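Side-chain contacts in acetylxylan esterase (Geobacillus stearothermophilus, PDB 5BN1), which removes acetyl groups from the xylose units of xylan and xylo-oligosaccharides, as a serine esterase of the GDSL (SGNH) family: residues Asp171-Ala174 with Ala175-Val179; Lys159-Ala162 with Glu163-Ser167; Ile16-Cys19 with Gly20-Arg23; Leu110-Tyr113 with Glu114-Arg118; Val94-Gln97 with Tyr98-Pro101. The protein carries 1 engineered substitution. All blocks are in the same frame, centred on the assembly; numbering follows the deposited sequence.

Interaction 1 (Asp171-Ala174 with Ala175-Val179); sequences DTQA and AFNEV
Phe176 packs back against the carbonyl of Thr172, one turn earlier in helix 172-180. Its CB starts close to two backbone oxygens. Phe176 CB is 3.8 Å from Gln173 O and about as far from Thr172 O. CG is anti to its own carbonyl carbon (chi1 -78°), which turns the ring toward the start of the helix. Phe176 CG is 4.0 Å from Thr172 O. The ortho carbon Phe176 CD2 comes nearest of the ring atoms, 3.4 Å from Thr172 O, and meets that oxygen obliquely. The rest of the ring leaves the helix and packs on Phe137, Ile139 and Ile202. The same Thr172 O accepts the backbone N-H of Phe176 at 3.1 Å.

The start of the helix is held by Asp171, the N-cap residue. Its OD1 accepts from Ala174 N at 3.0 Å, from well above the carboxylate plane. Asp171 O then takes the N-H of Ala175, a longer bond of 3.3 Å. On another side of the helix the side chains of Gln173 and Asn177 cross at about a right angle, with their amide planes 38° apart. The backbone bond beneath them, Asn177 N to Gln173 O, is short at 2.8 Å, with the N-H arriving nearly in line with the C=O bond.

Helix 172-180 follows directly on the edge strand 168-170. Thr172 bonds through OG1 to Thr135 O. Ala175, Phe176 and Val179 rest on Ile202 of helix 197-211, Gln173 and Asn177 reach Arg148 of helix 146-165, and Val179 also packs on Ala47 of a neighbouring subunit.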
loop_
_atom_site.group_PDB
_atom_site.type_symbol
_atom_site.label_atom_id
_atom_site.label_comp_id
_atom_site.label_asym_id
_atom_site.label_seq_id
_atom_site.Cartn_x
_atom_site.Cartn_y
_atom_site.Cartn_z
ATOM N N ASP A 171 21.227 -26.582 25.361
ATOM C CA ASP A 171 21.993 -25.468 25.843
ATOM C C ASP A 171 22.334 -24.570 24.601
ATOM O O ASP A 171 23.357 -24.741 23.971
ATOM C CB ASP A 171 23.227 -25.855 26.592
ATOM C CG ASP A 171 23.892 -24.734 27.244
ATOM O OD1 ASP A 171 23.607 -23.476 26.952
ATOM O OD2 ASP A 171 24.744 -24.909 28.206
ATOM N N THR A 172 21.439 -23.616 24.357
ATOM C CA THR A 172 21.630 -22.739 23.136
ATOM C C THR A 172 22.737 -21.822 23.396
ATOM O O THR A 172 23.401 -21.336 22.500
ATOM C CB THR A 172 20.319 -22.031 22.806
ATOM O OG1 THR A 172 19.968 -21.212 23.927
ATOM C CG2 THR A 172 19.234 -22.970 22.462
ATOM N N GLN A 173 22.991 -21.375 24.640
ATOM C CA GLN A 173 24.117 -20.528 24.926
ATOM C C GLN A 173 25.409 -21.180 24.583
ATOM O O GLN A 173 26.244 -20.561 24.011
ATOM C CB GLN A 173 24.160 -20.052 26.419
ATOM C CG GLN A 173 25.158 -18.975 26.654
ATOM C CD GLN A 173 24.843 -17.692 25.928
ATOM O OE1 GLN A 173 25.763 -17.137 25.171
ATOM N NE2 GLN A 173 23.721 -17.212 26.114
ATOM N N ALA A 174 25.602 -22.437 25.003
ATOM C CA ALA A 174 26.838 -23.107 24.699
ATOM C C ALA A 174 27.022 -23.235 23.177
ATOM O O ALA A 174 28.177 -23.087 22.762
ATOM C CB ALA A 174 26.785 -24.517 25.258
ATOM N N ALA A 175 25.924 -23.371 22.463
ATOM C CA ALA A 175 25.997 -23.498 20.964
ATOM C C ALA A 175 26.534 -22.170 20.400
ATOM O O ALA A 175 27.459 -22.137 19.567
ATOM C CB ALA A 175 24.686 -23.871 20.419
ATOM N N PHE A 176 26.008 -21.047 20.908
ATOM C CA PHE A 176 26.549 -19.745 20.441
ATOM C C PHE A 176 27.964 -19.481 20.919
ATOM O O PHE A 176 28.777 -18.905 20.269
ATOM C CB PHE A 176 25.644 -18.611 20.821
ATOM C CG PHE A 176 24.432 -18.468 19.928
ATOM C CD1 PHE A 176 24.624 -17.972 18.609
ATOM C CD2 PHE A 176 23.186 -18.761 20.349
ATOM C CE1 PHE A 176 23.545 -17.864 17.813
ATOM C CE2 PHE A 176 22.096 -18.633 19.550
ATOM C CZ PHE A 176 22.310 -18.242 18.200
ATOM N N ASN A 177 28.258 -19.865 22.181
ATOM C CA ASN A 177 29.543 -19.587 22.715
ATOM C C ASN A 177 30.668 -20.184 21.843
ATOM O O ASN A 177 31.720 -19.523 21.731
ATOM C CB ASN A 177 29.659 -20.193 24.116
ATOM C CG ASN A 177 28.836 -19.454 25.165
ATOM O OD1 ASN A 177 28.364 -18.369 24.917
ATOM N ND2 ASN A 177 28.645 -20.098 26.328
ATOM N N GLU A 178 30.411 -21.363 21.297
ATOM C CA GLU A 178 31.477 -21.988 20.414
ATOM C C GLU A 178 31.760 -21.103 19.198
ATOM O O GLU A 178 32.908 -20.798 18.886
ATOM C CB GLU A 178 31.006 -23.316 20.038
ATOM C CG GLU A 178 31.982 -24.008 19.044
ATOM C CD GLU A 178 33.371 -24.362 19.624
ATOM O OE1 GLU A 178 33.609 -24.458 20.906
ATOM O OE2 GLU A 178 34.241 -24.531 18.687
ATOM N N VAL A 179 30.704 -20.565 18.620
ATOM C CA VAL A 179 30.924 -19.700 17.430
ATOM C C VAL A 179 31.568 -18.351 17.793
ATOM O O VAL A 179 32.270 -17.720 17.021
ATOM C CB VAL A 179 29.601 -19.561 16.660
ATOM C CG1 VAL A 179 29.743 -18.627 15.476
ATOM C CG2 VAL A 179 29.128 -20.941 16.180
#

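Interaction 2 (Lys159-Ala162 with Glu163-Ser167); sequences KQIA and EETNS
Ser167 N reaches back to Ala162 O in a Schellman motif at the C-terminal end of helix 146-165. The helix is the crossover of a beta-alpha-beta unit between strands 130-134 and 168-170, and here the chain turns into the second strand. Asn166 makes the turn with a positive phi of 54°.

Backbone hydrogen bonds come first. Ser167 N to Ala162 O is 2.9 Å, lies in the carbonyl plane and uses a lone pair. Asn166 N to Glu163 O is weak. Upstream, Glu163 N bonds Lys159 O at 2.9 Å and Glu164 N bonds Gln160 O, as in a regular helix.

Apolar contacts line the inner side. The CB atoms of Ala162 and Ser167 are 4.0 Å apart, across the turn. Ile161 CG2 lies 4.2 Å from Thr165 CG2. Leu133 of strand 130-134 touches Ile161, Ala162 and Ser167.

Charged groups lie toward solvent. Lys159 and Glu163 are both extended beyond CG and cross each other at a slant. Their opposite charges probably attract at a distance, with Lys159 NZ 4.8 Å from Glu163 OE1. The nearer approach is by a methylene, Lys159 CE. Glu164 pairs with Arg118 of helix 110-124.

One side chain also bonds to the backbone. Thr165 has OG1 between its own N and carbonyl carbon (chi1 63°), facing the preceding turn. OG1 adds a second bond to the one from N: Ile161 O accepts from Thr165 N at 3.1 Å and from Thr165 OG1 at 2.7 Å, and the two donors come from opposite faces of the carbonyl plane.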
loop_
_atom_site.group_PDB
_atom_site.type_symbol
_atom_site.label_atom_id
_atom_site.label_comp_id
_atom_site.label_asym_id
_atom_site.label_seq_id
_atom_site.Cartn_x
_atom_site.Cartn_y
_atom_site.Cartn_z
ATOM N N LYS A 159 18.086 -25.730 32.901
ATOM C CA LYS A 159 18.956 -26.950 32.950
ATOM C C LYS A 159 18.459 -27.780 34.181
ATOM O O LYS A 159 18.143 -28.978 34.031
ATOM C CB LYS A 159 20.355 -26.631 33.015
ATOM C CG LYS A 159 21.239 -27.928 32.967
ATOM C CD LYS A 159 22.666 -27.616 32.704
ATOM C CE LYS A 159 23.430 -28.930 32.294
ATOM N NZ LYS A 159 24.812 -28.535 32.098
ATOM N N GLN A 160 18.230 -27.058 35.248
ATOM C CA GLN A 160 17.810 -27.793 36.483
ATOM C C GLN A 160 16.402 -28.254 36.447
ATOM O O GLN A 160 16.138 -29.449 36.897
ATOM C CB GLN A 160 18.216 -26.922 37.653
ATOM C CG GLN A 160 19.712 -26.655 37.891
ATOM C CD GLN A 160 20.988 -27.732 37.872
ATOM O OE1 GLN A 160 20.931 -28.880 37.342
ATOM N NE2 GLN A 160 22.217 -27.225 38.329
ATOM N N ILE A 161 15.492 -27.540 35.858
ATOM C CA ILE A 161 14.130 -27.942 35.601
ATOM C C ILE A 161 14.207 -29.210 34.699
ATOM O O ILE A 161 13.457 -30.184 34.869
ATOM C CB ILE A 161 13.174 -26.880 35.116
ATOM C CG1 ILE A 161 12.953 -25.717 36.193
ATOM C CG2 ILE A 161 11.861 -27.468 34.730
ATOM C CD1 ILE A 161 12.265 -24.540 35.693
ATOM N N ALA A 162 14.981 -29.153 33.636
ATOM C CA ALA A 162 15.003 -30.280 32.716
ATOM C C ALA A 162 15.530 -31.570 33.443
ATOM O O ALA A 162 14.995 -32.624 33.224
ATOM C CB ALA A 162 15.867 -30.005 31.501
ATOM N N GLU A 163 16.547 -31.397 34.248
ATOM C CA GLU A 163 17.184 -32.556 35.036
ATOM C C GLU A 163 16.144 -33.179 35.942
ATOM O O GLU A 163 15.869 -34.411 35.890
ATOM C CB GLU A 163 18.353 -32.045 35.787
ATOM C CG GLU A 163 19.610 -32.357 34.980
ATOM C CD GLU A 163 20.836 -31.534 35.350
ATOM O OE1 GLU A 163 21.760 -31.334 34.504
ATOM O OE2 GLU A 163 20.879 -31.097 36.517
ATOM N N GLU A 164 15.476 -32.348 36.662
ATOM C CA GLU A 164 14.414 -32.779 37.594
ATOM C C GLU A 164 13.220 -33.455 36.998
ATOM O O GLU A 164 12.686 -34.414 37.588
ATOM C CB GLU A 164 14.064 -31.540 38.353
ATOM C CG GLU A 164 12.843 -31.319 39.144
ATOM C CD GLU A 164 12.794 -29.810 39.571
ATOM O OE1 GLU A 164 13.881 -29.052 39.381
ATOM O OE2 GLU A 164 11.653 -29.412 40.029
ATOM N N THR A 165 12.826 -33.053 35.795
ATOM C CA THR A 165 11.613 -33.497 35.113
ATOM C C THR A 165 11.942 -34.536 34.034
ATOM O O THR A 165 11.026 -34.965 33.346
ATOM C CB THR A 165 10.824 -32.333 34.549
ATOM O OG1 THR A 165 11.649 -31.685 33.543
ATOM C CG2 THR A 165 10.399 -31.323 35.626
ATOM N N ASN A 166 13.202 -34.870 33.883
ATOM C CA ASN A 166 13.700 -35.790 32.893
ATOM C C ASN A 166 13.220 -35.332 31.505
ATOM O O ASN A 166 12.741 -36.104 30.668
ATOM C CB ASN A 166 13.248 -37.250 33.248
ATOM C CG ASN A 166 13.792 -37.699 34.603
ATOM O OD1 ASN A 166 14.957 -37.497 34.908
ATOM N ND2 ASN A 166 12.926 -38.258 35.443
ATOM N N SER A 167 13.350 -34.024 31.295
ATOM C CA SER A 167 13.066 -33.469 29.941
ATOM C C SER A 167 14.353 -33.481 29.144
ATOM O O SER A 167 15.459 -33.435 29.644
ATOM C CB SER A 167 12.628 -32.037 30.169
ATOM O OG SER A 167 11.373 -31.911 30.806
#

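Interaction 3 (Ile16-Cys19 with Gly20-Arg23); sequences ITDC and GRAR
Asp18 holds the turn that follows it through OD1 and reaches Arg23 beyond it through OD2. The turn is type I' and runs from Asp18 to Arg21. Cys19 and Gly20 both have positive phi. A CB on Gly20 would run into Cys19 O, so the turn has little room for another residue there.

The tight part is around OD1. Arg21 N donates to Asp18 O at 3.0 Å and to Asp18 OD1 at 3.2 Å, the latter nearly in line with the C-O bond. The CG of Asp18 is anti to its backbone N (chi1 -177°), which carries the carboxylate forward over the turn. Arg21 CG is packed 3.4 Å from Asp18 OD1. Beyond it the guanidinium is fixed by backbone oxygens: NE bonds Gly60 O, and NH1 bonds Ala22 O and Pro24 O.

The looser side belongs to Arg23, which is exposed. Its NH2 makes a salt bridge of 2.8 Å with Asp18 OD2, on the syn lone pair. The carboxylate and guanidinium planes are 47° apart, and a single nitrogen makes the link. A water fills in beside it. It donates to Asp18 OD1 at 2.6 Å and to Arg21 O, and accepts from Arg23 NE. Arg23 CG lies over one face of the Arg21 guanidinium. The second partner of Asp18 OD2 is Ser62 N.

This is the end of the short helix that begins at Ser15, the inferred nucleophile of the GDSL motif. Ile16 packs on Met88 of strand 84-88, Tyr37 of helix 37-48 and Leu203 of helix 197-211. Cys19 rests on His200 of that last helix.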
loop_
_atom_site.group_PDB
_atom_site.type_symbol
_atom_site.label_atom_id
_atom_site.label_comp_id
_atom_site.label_asym_id
_atom_site.label_seq_id
_atom_site.Cartn_x
_atom_site.Cartn_y
_atom_site.Cartn_z
ATOM N N ILE A 16 12.178 -15.570 18.528
ATOM C CA ILE A 16 13.215 -16.492 17.984
ATOM C C ILE A 16 12.494 -17.691 17.426
ATOM O O ILE A 16 12.948 -18.297 16.456
ATOM C CB ILE A 16 14.317 -16.807 19.031
ATOM C CG1 ILE A 16 14.913 -15.530 19.603
ATOM C CG2 ILE A 16 15.385 -17.704 18.366
ATOM C CD1 ILE A 16 15.467 -14.548 18.631
ATOM N N THR A 17 11.453 -18.127 18.133
ATOM C CA THR A 17 10.618 -19.231 17.758
ATOM C C THR A 17 9.642 -18.811 16.641
ATOM O O THR A 17 9.541 -19.499 15.604
ATOM C CB THR A 17 9.933 -19.901 18.989
ATOM O OG1 THR A 17 10.980 -20.323 19.832
ATOM C CG2 THR A 17 9.063 -21.092 18.551
ATOM N N ASP A 18 8.899 -17.737 16.871
ATOM C CA ASP A 18 7.873 -17.160 15.972
ATOM C C ASP A 18 8.371 -17.040 14.515
ATOM O O ASP A 18 7.929 -17.765 13.606
ATOM C CB ASP A 18 7.449 -15.839 16.596
ATOM C CG ASP A 18 6.332 -15.122 15.849
ATOM O OD1 ASP A 18 6.074 -15.470 14.708
ATOM O OD2 ASP A 18 5.717 -14.208 16.428
ATOM N N CYS A 19 9.377 -16.144 14.366
ATOM C CA CYS A 19 10.000 -15.888 13.061
ATOM C C CYS A 19 8.908 -15.645 11.994
ATOM O O CYS A 19 9.087 -16.128 10.871
ATOM C CB CYS A 19 10.911 -16.913 12.635
ATOM S SG CYS A 19 12.402 -16.907 13.636
ATOM N N GLY A 20 7.841 -14.953 12.315
ATOM C CA GLY A 20 6.781 -14.758 11.274
ATOM C C GLY A 20 5.902 -15.916 10.921
ATOM O O GLY A 20 5.290 -15.949 9.820
ATOM N N ARG A 21 5.718 -16.829 11.854
ATOM C CA ARG A 21 4.827 -17.943 11.698
ATOM C C ARG A 21 3.372 -17.515 11.514
ATOM O O ARG A 21 2.985 -16.430 11.881
ATOM C CB ARG A 21 5.033 -18.968 12.822
ATOM C CG ARG A 21 4.650 -18.544 14.195
ATOM C CD ARG A 21 3.193 -18.729 14.441
ATOM N NE ARG A 21 2.897 -18.439 15.799
ATOM C CZ ARG A 21 1.733 -18.689 16.374
ATOM N NH1 ARG A 21 0.682 -19.135 15.666
ATOM N NH2 ARG A 21 1.601 -18.533 17.661
ATOM N N ALA A 22 2.615 -18.398 10.876
ATOM C CA ALA A 22 1.132 -18.113 10.618
ATOM C C ALA A 22 0.325 -18.156 11.922
ATOM O O ALA A 22 0.485 -19.075 12.698
ATOM C CB ALA A 22 0.593 -19.176 9.696
ATOM N N ARG A 23 -0.457 -17.120 12.120
ATOM C CA ARG A 23 -1.296 -16.946 13.307
ATOM C C ARG A 23 -2.777 -17.150 12.887
ATOM O O ARG A 23 -3.221 -16.622 11.856
ATOM C CB ARG A 23 -1.104 -15.609 13.933
ATOM C CG ARG A 23 0.347 -15.408 14.366
ATOM C CD ARG A 23 0.393 -14.357 15.400
ATOM N NE ARG A 23 1.791 -13.955 15.651
ATOM C CZ ARG A 23 2.133 -12.977 16.477
ATOM N NH1 ARG A 23 1.203 -12.285 17.142
ATOM N NH2 ARG A 23 3.414 -12.704 16.703
HETATM O O HOH W 1 3.819 -14.622 13.697
#

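Interaction 4 (Leu110-Tyr113 with Glu114-Arg118); sequences LDEY and EATLR. With IMD (imidazole), chain F.
Glu114 sets its CB against the carbonyl of Leu110 at a surface site of helix 110-124, where an imidazole, probably from the crystallisation liquor, is bound. Glu114 CB is 3.4 Å from Leu110 O, which also accepts the N-H of Glu114. The chain then bends at chi2 (-88°) and turns its carboxylate to the imidazole. IMD N3 is 2.6 Å from Glu114 OE2, but the bond is weak because its angle at hydrogen is only 122°. Were Glu114 replaced by alanine, imidazole N3 would be likely to lose this weak acceptor, and the site one of the carboxylates beside the ligand.

Thr116 makes the main polar contact. Its OG1 is anti to its own carbonyl carbon (chi1 -58°) and points back along the helix. Glu112 O accepts from Thr116 OG1 at 2.8 Å and from Thr116 N at 2.9 Å, on opposite faces of its plane. The side chains of Glu112 and Thr116 run alongside each other. A water donates to both Thr116 OG1 and Glu112 OE2 and joins their ends. Glu112 OE1 is taken by a salt bridge with Arg67.

In the three-layer alpha-beta-alpha sandwich of SGNH hydrolases, helix 110-124 is one of the outer helices. Its buried side carries Tyr113 and Leu117, which lie side by side and point the same way. Leu117 CD2 touches Tyr113 CZ at 4.1 Å, meeting the ring obliquely. The hydroxyl of Tyr113 is hydrogen-bonded to Ile89 O. Its ring also meets that of Tyr154 and packs on Val158 of helix 146-165, while Val66 of helix 66-78 touches both Tyr113 and Thr116.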
loop_
_atom_site.group_PDB
_atom_site.type_symbol
_atom_site.label_atom_id
_atom_site.label_comp_id
_atom_site.label_asym_id
_atom_site.label_seq_id
_atom_site.Cartn_x
_atom_site.Cartn_y
_atom_site.Cartn_z
ATOM N N LEU A 110 13.740 -13.787 38.518
ATOM C CA LEU A 110 14.080 -15.222 38.544
ATOM C C LEU A 110 13.069 -16.023 39.288
ATOM O O LEU A 110 12.807 -17.149 38.936
ATOM C CB LEU A 110 15.483 -15.363 39.082
ATOM C CG LEU A 110 16.132 -16.771 38.920
ATOM C CD1 LEU A 110 16.456 -16.945 37.427
ATOM C CD2 LEU A 110 17.357 -16.913 39.733
ATOM N N ASP A 111 12.556 -15.476 40.427
ATOM C CA ASP A 111 11.527 -16.225 41.126
ATOM C C ASP A 111 10.273 -16.517 40.368
ATOM O O ASP A 111 9.781 -17.638 40.369
ATOM C CB ASP A 111 11.162 -15.539 42.479
ATOM C CG ASP A 111 10.593 -14.161 42.354
ATOM O OD1 ASP A 111 10.951 -13.378 41.437
ATOM O OD2 ASP A 111 9.705 -13.799 43.146
ATOM N N GLU A 112 9.737 -15.534 39.611
ATOM C CA GLU A 112 8.612 -15.745 38.753
ATOM C C GLU A 112 8.968 -16.685 37.594
ATOM O O GLU A 112 8.176 -17.529 37.298
ATOM C CB GLU A 112 8.037 -14.425 38.226
ATOM C CG GLU A 112 6.816 -14.598 37.429
ATOM C CD GLU A 112 6.174 -13.310 36.861
ATOM O OE1 GLU A 112 6.727 -12.226 37.101
ATOM O OE2 GLU A 112 5.183 -13.454 36.151
ATOM N N TYR A 113 10.131 -16.504 37.057
ATOM C CA TYR A 113 10.571 -17.355 35.936
ATOM C C TYR A 113 10.652 -18.840 36.317
ATOM O O TYR A 113 10.005 -19.662 35.646
ATOM C CB TYR A 113 11.889 -16.841 35.389
ATOM C CG TYR A 113 12.393 -17.599 34.200
ATOM C CD1 TYR A 113 11.916 -17.320 32.945
ATOM C CD2 TYR A 113 13.398 -18.510 34.361
ATOM C CE1 TYR A 113 12.379 -17.993 31.850
ATOM C CE2 TYR A 113 13.945 -19.209 33.242
ATOM C CZ TYR A 113 13.385 -18.909 31.989
ATOM O OH TYR A 113 13.935 -19.613 30.925
ATOM N N GLU A 114 11.354 -19.079 37.386
ATOM C CA GLU A 114 11.511 -20.467 37.826
ATOM C C GLU A 114 10.180 -21.044 38.178
ATOM O O GLU A 114 9.861 -22.198 37.831
ATOM C CB GLU A 114 12.518 -20.586 38.999
ATOM C CG GLU A 114 12.867 -22.029 39.410
ATOM C CD GLU A 114 11.946 -22.647 40.445
ATOM O OE1 GLU A 114 11.029 -22.016 40.963
ATOM O OE2 GLU A 114 12.207 -23.903 40.630
ATOM N N ALA A 115 9.363 -20.337 38.974
ATOM C CA ALA A 115 8.119 -20.980 39.367
ATOM C C ALA A 115 7.163 -21.213 38.307
ATOM O O ALA A 115 6.516 -22.271 38.240
ATOM C CB ALA A 115 7.458 -20.112 40.396
ATOM N N THR A 116 7.083 -20.266 37.304
ATOM C CA THR A 116 6.141 -20.405 36.244
ATOM C C THR A 116 6.640 -21.509 35.239
ATOM O O THR A 116 5.844 -22.346 34.849
ATOM C CB THR A 116 5.949 -19.057 35.511
ATOM O OG1 THR A 116 5.510 -18.040 36.449
ATOM C CG2 THR A 116 4.951 -19.169 34.392
ATOM N N LEU A 117 7.906 -21.493 34.900
ATOM C CA LEU A 117 8.415 -22.456 33.929
ATOM C C LEU A 117 8.244 -23.867 34.515
ATOM O O LEU A 117 7.793 -24.766 33.828
ATOM C CB LEU A 117 9.842 -22.193 33.558
ATOM C CG LEU A 117 10.456 -23.141 32.479
ATOM C CD1 LEU A 117 9.631 -23.160 31.200
ATOM C CD2 LEU A 117 11.877 -22.750 32.208
ATOM N N ARG A 118 8.626 -23.951 35.773
ATOM C CA ARG A 118 8.540 -25.248 36.479
ATOM C C ARG A 118 7.118 -25.718 36.449
ATOM O O ARG A 118 6.858 -26.919 36.190
ATOM C CB ARG A 118 9.126 -25.143 37.896
ATOM C CG ARG A 118 8.958 -26.436 38.705
ATOM C CD ARG A 118 9.732 -26.218 39.976
ATOM N NE ARG A 118 9.533 -27.378 40.830
ATOM C CZ ARG A 118 8.498 -27.491 41.615
ATOM N NH1 ARG A 118 7.518 -26.634 41.790
ATOM N NH2 ARG A 118 8.454 -28.613 42.380
HETATM N N1 IMD F . 15.684 -26.620 40.443
HETATM C C2 IMD F . 14.366 -26.077 40.175
HETATM N N3 IMD F . 14.589 -24.831 40.288
HETATM C C4 IMD F . 15.770 -24.515 40.937
HETATM C C5 IMD F . 16.579 -25.675 40.939
HETATM O O HOH W 2 4.190 -15.882 35.427
#

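Interaction 5 (Val94-Gln97 with Tyr98-Pro101); sequences VWRQ and YDLP
Arg96 turns its guanidinium side-on to the carboxylate of Asp99, three residues later. NE donates to Asp99 OD1 at 2.8 Å, almost straight and on the syn lone pair. NH1 reaches Asp99 OD2, also at 2.8 Å, but from above the carboxylate plane. The two planes are 38° apart. Arg96 bends at chi2 and again at chi3 to fold back this way. Asp99 answers with CG between its own N and carbonyl carbon (chi1 78°).

The pair lies against the indole of Trp95. Arg96 NH1 is 3.0 Å above the ring plane, offset toward the rim, and Asp99 OD2 is higher over the same face. In a neighbouring subunit, Trp190 stacks on Trp95 and donates through NE1 to Asp99 OD2, and Tyr184 meets the Tyr98 ring edge-to-face.

In this SGNH hydrolase Arg96 NH2 bonds OD1 of Asn92, the inferred transition-state stabiliser near the start of helix 91-99, which makes the salt bridge second shell to the probable oxyanion hole, and Trp95 touches Asp191 of the inferred charge relay. An alanine in place of Arg96 removes both bonds to Asp99, which would probably leave that carboxylate without its charged mate and the Asn92 side chain freer to turn.

Tyr98 packs beside Val94, with Tyr98 CE2 4.0 Å from Val94 CG1, and its hydroxyl bonds Thr150.

The helix ends here. Trp95 O accepts from Asp99 N at 2.8 Å and from Tyr98 N at 2.9 Å. Leu100 N closes on Arg96 O, and Pro101 CA touches Gln97 O at 3.5 Å.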
loop_
_atom_site.group_PDB
_atom_site.type_symbol
_atom_site.label_atom_id
_atom_site.label_comp_id
_atom_site.label_asym_id
_atom_site.label_seq_id
_atom_site.Cartn_x
_atom_site.Cartn_y
_atom_site.Cartn_z
ATOM N N VAL A 94 14.513 -11.516 30.762
ATOM C CA VAL A 94 15.757 -10.902 31.040
ATOM C C VAL A 94 15.842 -9.517 30.377
ATOM O O VAL A 94 16.227 -8.545 30.999
ATOM C CB VAL A 94 16.920 -11.794 30.644
ATOM C CG1 VAL A 94 18.210 -11.107 30.815
ATOM C CG2 VAL A 94 16.883 -13.102 31.489
ATOM N N TRP A 95 15.670 -9.508 29.062
ATOM C CA TRP A 95 15.989 -8.280 28.276
ATOM C C TRP A 95 15.283 -7.072 28.822
ATOM O O TRP A 95 15.889 -6.011 28.883
ATOM C CB TRP A 95 15.629 -8.515 26.828
ATOM C CG TRP A 95 16.356 -7.658 25.817
ATOM C CD1 TRP A 95 17.408 -6.829 26.016
ATOM C CD2 TRP A 95 16.219 -7.817 24.391
ATOM N NE1 TRP A 95 17.863 -6.324 24.795
ATOM C CE2 TRP A 95 17.151 -6.929 23.789
ATOM C CE3 TRP A 95 15.339 -8.523 23.615
ATOM C CZ2 TRP A 95 17.276 -6.879 22.377
ATOM C CZ3 TRP A 95 15.412 -8.417 22.240
ATOM C CH2 TRP A 95 16.398 -7.590 21.664
ATOM N N ARG A 96 14.012 -7.200 29.160
ATOM C CA ARG A 96 13.284 -6.071 29.727
ATOM C C ARG A 96 13.921 -5.388 30.886
ATOM O O ARG A 96 13.805 -4.173 31.122
ATOM C CB ARG A 96 11.818 -6.398 29.963
ATOM C CG ARG A 96 10.993 -6.788 28.785
ATOM C CD ARG A 96 10.773 -5.691 27.741
ATOM N NE ARG A 96 11.906 -5.671 26.814
ATOM C CZ ARG A 96 12.098 -6.529 25.825
ATOM N NH1 ARG A 96 13.195 -6.402 25.049
ATOM N NH2 ARG A 96 11.307 -7.582 25.622
ATOM N N GLN A 97 14.587 -6.191 31.734
ATOM C CA GLN A 97 15.295 -5.687 32.881
ATOM C C GLN A 97 16.407 -4.690 32.551
ATOM O O GLN A 97 16.847 -3.886 33.332
ATOM C CB GLN A 97 15.867 -6.809 33.770
ATOM C CG GLN A 97 14.833 -7.821 34.201
ATOM C CD GLN A 97 15.363 -8.985 34.966
ATOM O OE1 GLN A 97 16.226 -8.779 35.902
ATOM N NE2 GLN A 97 14.887 -10.172 34.678
ATOM N N TYR A 98 16.967 -4.898 31.321
ATOM C CA TYR A 98 18.067 -4.118 30.803
ATOM C C TYR A 98 17.658 -3.057 29.762
ATOM O O TYR A 98 18.310 -1.988 29.813
ATOM C CB TYR A 98 19.122 -5.114 30.183
ATOM C CG TYR A 98 19.776 -5.936 31.300
ATOM C CD1 TYR A 98 20.751 -5.386 32.069
ATOM C CD2 TYR A 98 19.387 -7.251 31.544
ATOM C CE1 TYR A 98 21.340 -6.067 33.131
ATOM C CE2 TYR A 98 19.934 -7.918 32.599
ATOM C CZ TYR A 98 20.877 -7.338 33.354
ATOM O OH TYR A 98 21.467 -7.970 34.474
ATOM N N ASP A 99 16.655 -3.303 28.954
ATOM C CA ASP A 99 16.221 -2.291 27.942
ATOM C C ASP A 99 15.193 -1.360 28.462
ATOM O O ASP A 99 15.096 -0.204 27.933
ATOM C CB ASP A 99 15.995 -2.840 26.585
ATOM C CG ASP A 99 14.709 -3.566 26.373
ATOM O OD1 ASP A 99 14.001 -3.850 27.417
ATOM O OD2 ASP A 99 14.299 -3.834 25.214
ATOM N N LEU A 100 14.423 -1.740 29.461
ATOM C CA LEU A 100 13.357 -0.894 30.105
ATOM C C LEU A 100 13.554 -1.034 31.617
ATOM O O LEU A 100 12.640 -1.621 32.237
ATOM C CB LEU A 100 12.022 -1.326 29.594
ATOM C CG LEU A 100 11.709 -1.063 28.140
ATOM C CD1 LEU A 100 10.439 -1.697 27.668
ATOM C CD2 LEU A 100 11.742 0.486 27.830
ATOM N N PRO A 101 14.645 -0.593 32.166
ATOM C CA PRO A 101 15.014 -0.867 33.544
ATOM C C PRO A 101 14.058 -0.374 34.580
ATOM O O PRO A 101 14.025 -0.955 35.678
ATOM C CB PRO A 101 16.409 -0.307 33.728
ATOM C CG PRO A 101 16.562 0.710 32.636
ATOM C CD PRO A 101 15.764 0.152 31.506
#

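Overall arrangement
Interactions 2 and 4 touch, with centres about 13 Å apart. Glu164 OE2 is 3.0 Å from Arg118 NE in a salt bridge, and Ile161 packs on Leu117. This joins helices 146-165 and 110-124, and the bound imidazole lies near Glu164 as well as Glu114. Interaction 1 follows interaction 2 along the chain, across strand 168-170. Interactions 3 and 5 lie beside the inferred active site: Asp18 is about 5 Å from Ser15 and Trp95 about 4 Å from His194, side chain to side chain. The nearest atoms of interactions 3 and 5 are about 7 Å apart. Interaction 5 also faces two neighbouring subunits of the octamer. Interaction 1 is more remote, with Phe176 about 10 Å from His194.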